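Local structure of polysaccharide deacetylase-like protein (Bacillus anthracis, 4V33) at residues A[172-177]-A[200-205]; A[344-349]-A[353-358]. The protein is a putative polysaccharide deacetylase that binds zinc, probably removes acetyl groups from cell-wall glycans, and is required for osmotic stability and cell shape. All coordinates share one frame; numbering follows the deposited sequence.

Contact 1: residues A[172-177]-A[200-205]; sequences AQMKYL and IFVTFD. With ACT (acetate ion), chain E.
The carboxylate of an acetate ion, probably left from the crystallisation liquor, is gripped by three side chains: Y176 OH donates to acetate O across 2.7 Å, and Y182 OH and K198 NZ bind the ion as well. That oxygen lies at the edge of the Y176 ring, near its plane. A chi1 of -179° sets the base of the Y176 ring beside the carbonyl carbon and carries OH to the acetate. The helix meets the strand through four buried residues. L177 CD2 rests on I200 CD1 at 3.9 Å, the two side chains crossing at about a right angle, while the other branch, L177 CD1, reaches V202 CG2 at 4.1 Å. The pairing belongs to the distorted β/α barrel of polysaccharide deacetylases, in which helices pack outside a parallel sheet; here the helix and strand segments run antiparallel at 162°, their axes 11.8 Å apart. M174 bends twice along its chain, so that both SD and CE lie 4.1 Å from V202 CG2, sulfur and methyl meeting the valine tip to tip. M174 also leans on L218 and L221 of the neighbouring helix 211-221. T203, on the strand's other face, hydrogen-bonds through OG1 to L147 O and R343 NH1, and D205, the residue before the zinc ligand D206, forms a salt bridge through OD2 with R343 NH2.

Contact 2: residues A[344-349]-A[353-358]; sequences VRIHHT and EQFASS
V344 and S358 form the tight end of this contact, V344 CG1 lying 3.4 Å from S358 OG and 3.7 Å from S358 CB. They join the last strand of the β/α barrel, 341-345, to the C-terminal helix 352-359, which doubles back after a short loop: a compact strand-loop-helix unit whose inner part is packed and whose loop end is bridged by solvent. The second valine methyl, CG2, approaches S358 O at 3.9 Å, so that both branches of V344 rest on one serine. The S358 hydroxyl spends its proton on F355 O, which is consistent with OG lying against a methyl. Its chi1 of 77° turns OG back along the chain to reach that carbonyl.

Beside this pair, I346 CD1 meets F355 CD1 at 3.8 Å. The methyl comes to the edge of the ring, near its plane, and the side chains cross obliquely; neither face of the phenyl is used by the isoleucine. In F355 a chi1 of 176° swings CG over to the carbonyl side and carries the ring inward, where L177 of helix 167-179 and Y149 also touch it.

The contact changes character at T349 and Q354, both exposed. A water spans the separation, lying 2.7 Å from T349 OG1 and donating to Q354 OE1 at 2.8 Å; the extended glutamine chain brings its amide to this water. Nearby, T351 OG1 accepts a hydrogen bond from Q354 N at the start of the helix. Deeper in, the bond from S358 OG to F355 O is 2.8 Å long. It is bent at the acceptor, with the donor tilted 21° from the carbonyl plane of F355.

Overall arrangement
Contacts 1 and 2 illustrate how neighbouring strand-helix packings of one barrel meet through their outer helices. Their centres lie about 10 Å apart, on the same side of the chain's centre, and both reach the same parallel sheet, in which strand 146-149 pairs with both 199-206 and 341-345. Contact 1 closes before contact 2 opens along the chain, yet helices 167-179 and 352-359 touch directly: Q173 O lies 3.3 Å from F355 CE2, and Y176 CZ 3.4 Å from A356 CB. The C-terminal helix thus packs against an early one on the outside of the shared sheet. Strand 199-206 of that sheet also carries the zinc ligand D206.

Contact 1: residues A[172-177]-A[200-205]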
loop_
_atom_site.group_PDB
_atom_site.type_symbol
_atom_site.label_atom_id
_atom_site.label_comp_id
_atom_site.label_asym_id
_atom_site.label_seq_id
_atom_site.Cartn_x
_atom_site.Cartn_y
_atom_site.Cartn_z
ATOM N N ALA A 172 16.550 2.149 12.984
ATOM C CA ALA A 172 16.858 3.453 12.403
ATOM C C ALA A 172 16.029 3.680 11.141
ATOM O O ALA A 172 15.580 4.799 10.883
ATOM C CB ALA A 172 18.349 3.571 12.102
ATOM N N GLN A 173 15.827 2.616 10.370
ATOM C CA GLN A 173 15.018 2.684 9.153
ATOM C C GLN A 173 13.547 2.928 9.478
ATOM O O GLN A 173 12.895 3.785 8.865
ATOM C CB GLN A 173 15.215 1.410 8.329
ATOM C CG GLN A 173 16.621 1.335 7.731
ATOM C CD GLN A 173 17.042 -0.080 7.359
ATOM O OE1 GLN A 173 16.211 -0.979 7.211
ATOM N NE2 GLN A 173 18.341 -0.281 7.203
ATOM N N MET A 174 13.028 2.197 10.458
ATOM C CA MET A 174 11.647 2.405 10.880
ATOM C C MET A 174 11.457 3.789 11.501
ATOM O O MET A 174 10.415 4.425 11.315
ATOM C CB MET A 174 11.201 1.306 11.837
ATOM C CG MET A 174 11.191 -0.082 11.217
ATOM S SD MET A 174 10.054 -0.292 9.810
ATOM C CE MET A 174 11.182 -0.157 8.423
ATOM N N LYS A 175 12.467 4.266 12.221
ATOM C CA LYS A 175 12.392 5.600 12.808
ATOM C C LYS A 175 12.334 6.651 11.706
ATOM O O LYS A 175 11.664 7.682 11.854
ATOM C CB LYS A 175 13.589 5.861 13.733
ATOM C CG LYS A 175 13.539 7.205 14.442
ATOM C CD LYS A 175 14.700 7.356 15.407
ATOM C CE LYS A 175 14.579 8.620 16.257
ATOM N NZ LYS A 175 14.753 9.869 15.465
ATOM N N TYR A 176 13.032 6.395 10.602
ATOM C CA TYR A 176 12.943 7.294 9.454
ATOM C C TYR A 176 11.498 7.374 8.948
ATOM O O TYR A 176 10.994 8.462 8.663
ATOM C CB TYR A 176 13.909 6.888 8.330
ATOM C CG TYR A 176 13.845 7.833 7.148
ATOM C CD1 TYR A 176 12.934 7.623 6.124
ATOM C CD2 TYR A 176 14.669 8.949 7.074
ATOM C CE1 TYR A 176 12.843 8.497 5.052
ATOM C CE2 TYR A 176 14.586 9.828 6.000
ATOM C CZ TYR A 176 13.673 9.587 4.993
ATOM O OH TYR A 176 13.579 10.455 3.924
ATOM N N LEU A 177 10.831 6.228 8.849
ATOM C CA LEU A 177 9.433 6.219 8.425
ATOM C C LEU A 177 8.567 7.019 9.405
ATOM O O LEU A 177 7.695 7.809 8.999
ATOM C CB LEU A 177 8.925 4.782 8.304
ATOM C CG LEU A 177 9.666 3.911 7.291
ATOM C CD1 LEU A 177 9.003 2.540 7.198
ATOM C CD2 LEU A 177 9.676 4.590 5.932
ATOM N N ILE A 200 3.327 2.941 2.478
ATOM C CA ILE A 200 4.472 2.054 2.348
ATOM C C ILE A 200 4.140 0.710 2.993
ATOM O O ILE A 200 3.402 0.663 3.982
ATOM C CB ILE A 200 5.741 2.690 2.972
ATOM C CG1 ILE A 200 6.985 1.853 2.653
ATOM C CG2 ILE A 200 5.577 2.907 4.489
ATOM C CD1 ILE A 200 8.294 2.650 2.826
ATOM N N PHE A 201 4.662 -0.367 2.413
ATOM C CA PHE A 201 4.457 -1.711 2.936
ATOM C C PHE A 201 5.782 -2.275 3.406
ATOM O O PHE A 201 6.700 -2.451 2.608
ATOM C CB PHE A 201 3.885 -2.631 1.846
ATOM C CG PHE A 201 2.423 -2.415 1.584
ATOM C CD1 PHE A 201 1.973 -1.228 1.030
ATOM C CD2 PHE A 201 1.498 -3.398 1.890
ATOM C CE1 PHE A 201 0.620 -1.019 0.791
ATOM C CE2 PHE A 201 0.148 -3.197 1.651
ATOM C CZ PHE A 201 -0.290 -2.014 1.107
ATOM N N VAL A 202 5.890 -2.535 4.703
ATOM C CA VAL A 202 7.053 -3.228 5.237
ATOM C C VAL A 202 6.746 -4.726 5.203
ATOM O O VAL A 202 5.738 -5.164 5.772
ATOM C CB VAL A 202 7.345 -2.799 6.681
ATOM C CG1 VAL A 202 8.558 -3.550 7.235
ATOM C CG2 VAL A 202 7.561 -1.276 6.755
ATOM N N THR A 203 7.591 -5.499 4.518
ATOM C CA THR A 203 7.392 -6.954 4.450
ATOM C C THR A 203 8.657 -7.714 4.823
ATOM O O THR A 203 9.779 -7.228 4.613
ATOM C CB THR A 203 6.887 -7.464 3.053
ATOM O OG1 THR A 203 7.978 -7.559 2.126
ATOM C CG2 THR A 203 5.794 -6.557 2.484
ATOM N N PHE A 204 8.449 -8.921 5.344
ATOM C CA PHE A 204 9.514 -9.831 5.754
ATOM C C PHE A 204 9.280 -11.171 5.101
ATOM O O PHE A 204 8.142 -11.664 5.078
ATOM C CB PHE A 204 9.477 -10.040 7.268
ATOM C CG PHE A 204 9.680 -8.789 8.053
ATOM C CD1 PHE A 204 8.598 -7.997 8.395
ATOM C CD2 PHE A 204 10.952 -8.402 8.454
ATOM C CE1 PHE A 204 8.765 -6.824 9.122
ATOM C CE2 PHE A 204 11.130 -7.224 9.184
ATOM C CZ PHE A 204 10.033 -6.435 9.518
ATOM N N ASP A 205 10.353 -11.769 4.598
ATOM C CA ASP A 205 10.257 -13.084 3.974
ATOM C C ASP A 205 10.831 -14.178 4.850
ATOM O O ASP A 205 11.976 -14.069 5.313
ATOM C CB ASP A 205 10.997 -13.108 2.631
ATOM C CG ASP A 205 10.237 -12.393 1.525
ATOM O OD1 ASP A 205 9.243 -11.707 1.816
ATOM O OD2 ASP A 205 10.640 -12.528 0.353
HETATM C C ACT E . 10.563 11.576 2.545
HETATM O O ACT E . 11.107 10.469 2.736
HETATM O OXT ACT E . 9.398 11.534 2.100
HETATM C CH3 ACT E . 11.267 12.871 2.832
#

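Contact 2: residues A[344-349]-A[353-358]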
loop_
_atom_site.group_PDB
_atom_site.type_symbol
_atom_site.label_atom_id
_atom_site.label_comp_id
_atom_site.label_asym_id
_atom_site.label_seq_id
_atom_site.Cartn_x
_atom_site.Cartn_y
_atom_site.Cartn_z
ATOM N N VAL A 344 11.229 -3.299 -2.995
ATOM C CA VAL A 344 12.502 -2.634 -2.733
ATOM C C VAL A 344 13.309 -3.481 -1.748
ATOM O O VAL A 344 12.907 -3.663 -0.596
ATOM C CB VAL A 344 12.265 -1.218 -2.155
ATOM C CG1 VAL A 344 13.600 -0.545 -1.832
ATOM C CG2 VAL A 344 11.444 -0.365 -3.134
ATOM N N ARG A 345 14.441 -4.008 -2.202
ATOM C CA ARG A 345 15.283 -4.865 -1.374
ATOM C C ARG A 345 16.127 -4.037 -0.408
ATOM O O ARG A 345 16.802 -3.101 -0.823
ATOM C CB ARG A 345 16.198 -5.697 -2.269
ATOM C CG ARG A 345 17.182 -6.567 -1.515
ATOM C CD ARG A 345 18.065 -7.376 -2.477
ATOM N NE ARG A 345 17.326 -8.392 -3.222
ATOM C CZ ARG A 345 17.043 -9.603 -2.752
ATOM N NH1 ARG A 345 17.407 -9.947 -1.523
ATOM N NH2 ARG A 345 16.374 -10.470 -3.511
ATOM N N ILE A 346 16.058 -4.368 0.878
ATOM C CA ILE A 346 16.978 -3.781 1.846
ATOM C C ILE A 346 18.136 -4.744 2.109
ATOM O O ILE A 346 17.929 -5.945 2.287
ATOM C CB ILE A 346 16.275 -3.398 3.162
ATOM C CG1 ILE A 346 15.076 -2.479 2.882
ATOM C CG2 ILE A 346 17.272 -2.737 4.117
ATOM C CD1 ILE A 346 15.390 -1.284 1.984
ATOM N N HIS A 347 19.359 -4.214 2.106
ATOM C CA HIS A 347 20.567 -5.022 2.240
ATOM C C HIS A 347 21.211 -4.860 3.610
ATOM O O HIS A 347 20.987 -3.866 4.301
ATOM C CB HIS A 347 21.606 -4.568 1.215
ATOM C CG HIS A 347 21.158 -4.703 -0.206
ATOM N ND1 HIS A 347 21.388 -5.843 -0.947
ATOM C CD2 HIS A 347 20.522 -3.837 -1.029
ATOM C CE1 HIS A 347 20.905 -5.673 -2.166
ATOM N NE2 HIS A 347 20.370 -4.468 -2.241
ATOM N N HIS A 348 22.046 -5.827 3.974
ATOM C CA HIS A 348 22.872 -5.729 5.176
ATOM C C HIS A 348 23.609 -4.392 5.261
ATOM O O HIS A 348 23.752 -3.815 6.342
ATOM C CB HIS A 348 23.895 -6.868 5.186
ATOM C CG HIS A 348 24.827 -6.834 6.359
ATOM N ND1 HIS A 348 24.436 -7.193 7.632
ATOM C CD2 HIS A 348 26.133 -6.494 6.449
ATOM C CE1 HIS A 348 25.466 -7.075 8.455
ATOM N NE2 HIS A 348 26.507 -6.648 7.762
ATOM N N THR A 349 24.071 -3.909 4.115
ATOM C CA THR A 349 24.882 -2.687 4.057
ATOM C C THR A 349 24.084 -1.388 3.876
ATOM O O THR A 349 24.676 -0.303 3.863
ATOM C CB THR A 349 25.891 -2.752 2.898
ATOM O OG1 THR A 349 25.182 -2.917 1.658
ATOM C CG2 THR A 349 26.866 -3.911 3.084
ATOM N N GLU A 353 20.315 6.732 4.617
ATOM C CA GLU A 353 20.287 7.568 3.427
ATOM C C GLU A 353 19.909 6.752 2.181
ATOM O O GLU A 353 19.101 7.185 1.362
ATOM C CB GLU A 353 21.643 8.248 3.229
ATOM C CG GLU A 353 22.005 9.280 4.312
ATOM C CD GLU A 353 22.420 8.677 5.662
ATOM O OE1 GLU A 353 22.906 7.520 5.737
ATOM O OE2 GLU A 353 22.283 9.409 6.673
ATOM N N GLN A 354 20.501 5.571 2.039
ATOM C CA GLN A 354 20.170 4.704 0.911
ATOM C C GLN A 354 18.725 4.218 0.998
ATOM O O GLN A 354 18.013 4.146 -0.010
ATOM C CB GLN A 354 21.138 3.523 0.854
ATOM C CG GLN A 354 22.514 3.909 0.365
ATOM C CD GLN A 354 23.520 2.786 0.500
ATOM O OE1 GLN A 354 23.503 2.031 1.477
ATOM N NE2 GLN A 354 24.418 2.674 -0.478
ATOM N N PHE A 355 18.308 3.879 2.213
ATOM C CA PHE A 355 16.929 3.484 2.496
ATOM C C PHE A 355 15.973 4.589 2.044
ATOM O O PHE A 355 15.032 4.348 1.266
ATOM C CB PHE A 355 16.805 3.235 4.013
ATOM C CG PHE A 355 15.405 2.917 4.490
ATOM C CD1 PHE A 355 14.897 1.626 4.388
ATOM C CD2 PHE A 355 14.622 3.899 5.089
ATOM C CE1 PHE A 355 13.614 1.334 4.859
ATOM C CE2 PHE A 355 13.348 3.606 5.557
ATOM C CZ PHE A 355 12.849 2.324 5.435
ATOM N N ALA A 356 16.226 5.805 2.512
ATOM C CA ALA A 356 15.405 6.956 2.162
ATOM C C ALA A 356 15.334 7.185 0.651
ATOM O O ALA A 356 14.264 7.416 0.106
ATOM C CB ALA A 356 15.937 8.204 2.858
ATOM N N SER A 357 16.472 7.120 -0.032
ATOM C CA SER A 357 16.486 7.338 -1.477
ATOM C C SER A 357 15.650 6.312 -2.233
ATOM O O SER A 357 15.066 6.627 -3.275
ATOM C CB SER A 357 17.917 7.311 -2.006
ATOM O OG SER A 357 18.611 8.450 -1.562
ATOM N N SER A 358 15.598 5.094 -1.702
ATOM C CA SER A 358 14.946 3.971 -2.379
ATOM C C SER A 358 13.430 3.999 -2.221
ATOM O O SER A 358 12.722 3.309 -2.963
ATOM C CB SER A 358 15.496 2.636 -1.866
ATOM O OG SER A 358 14.961 2.305 -0.591
HETATM O O HOH W 1 24.522 -0.458 0.715
#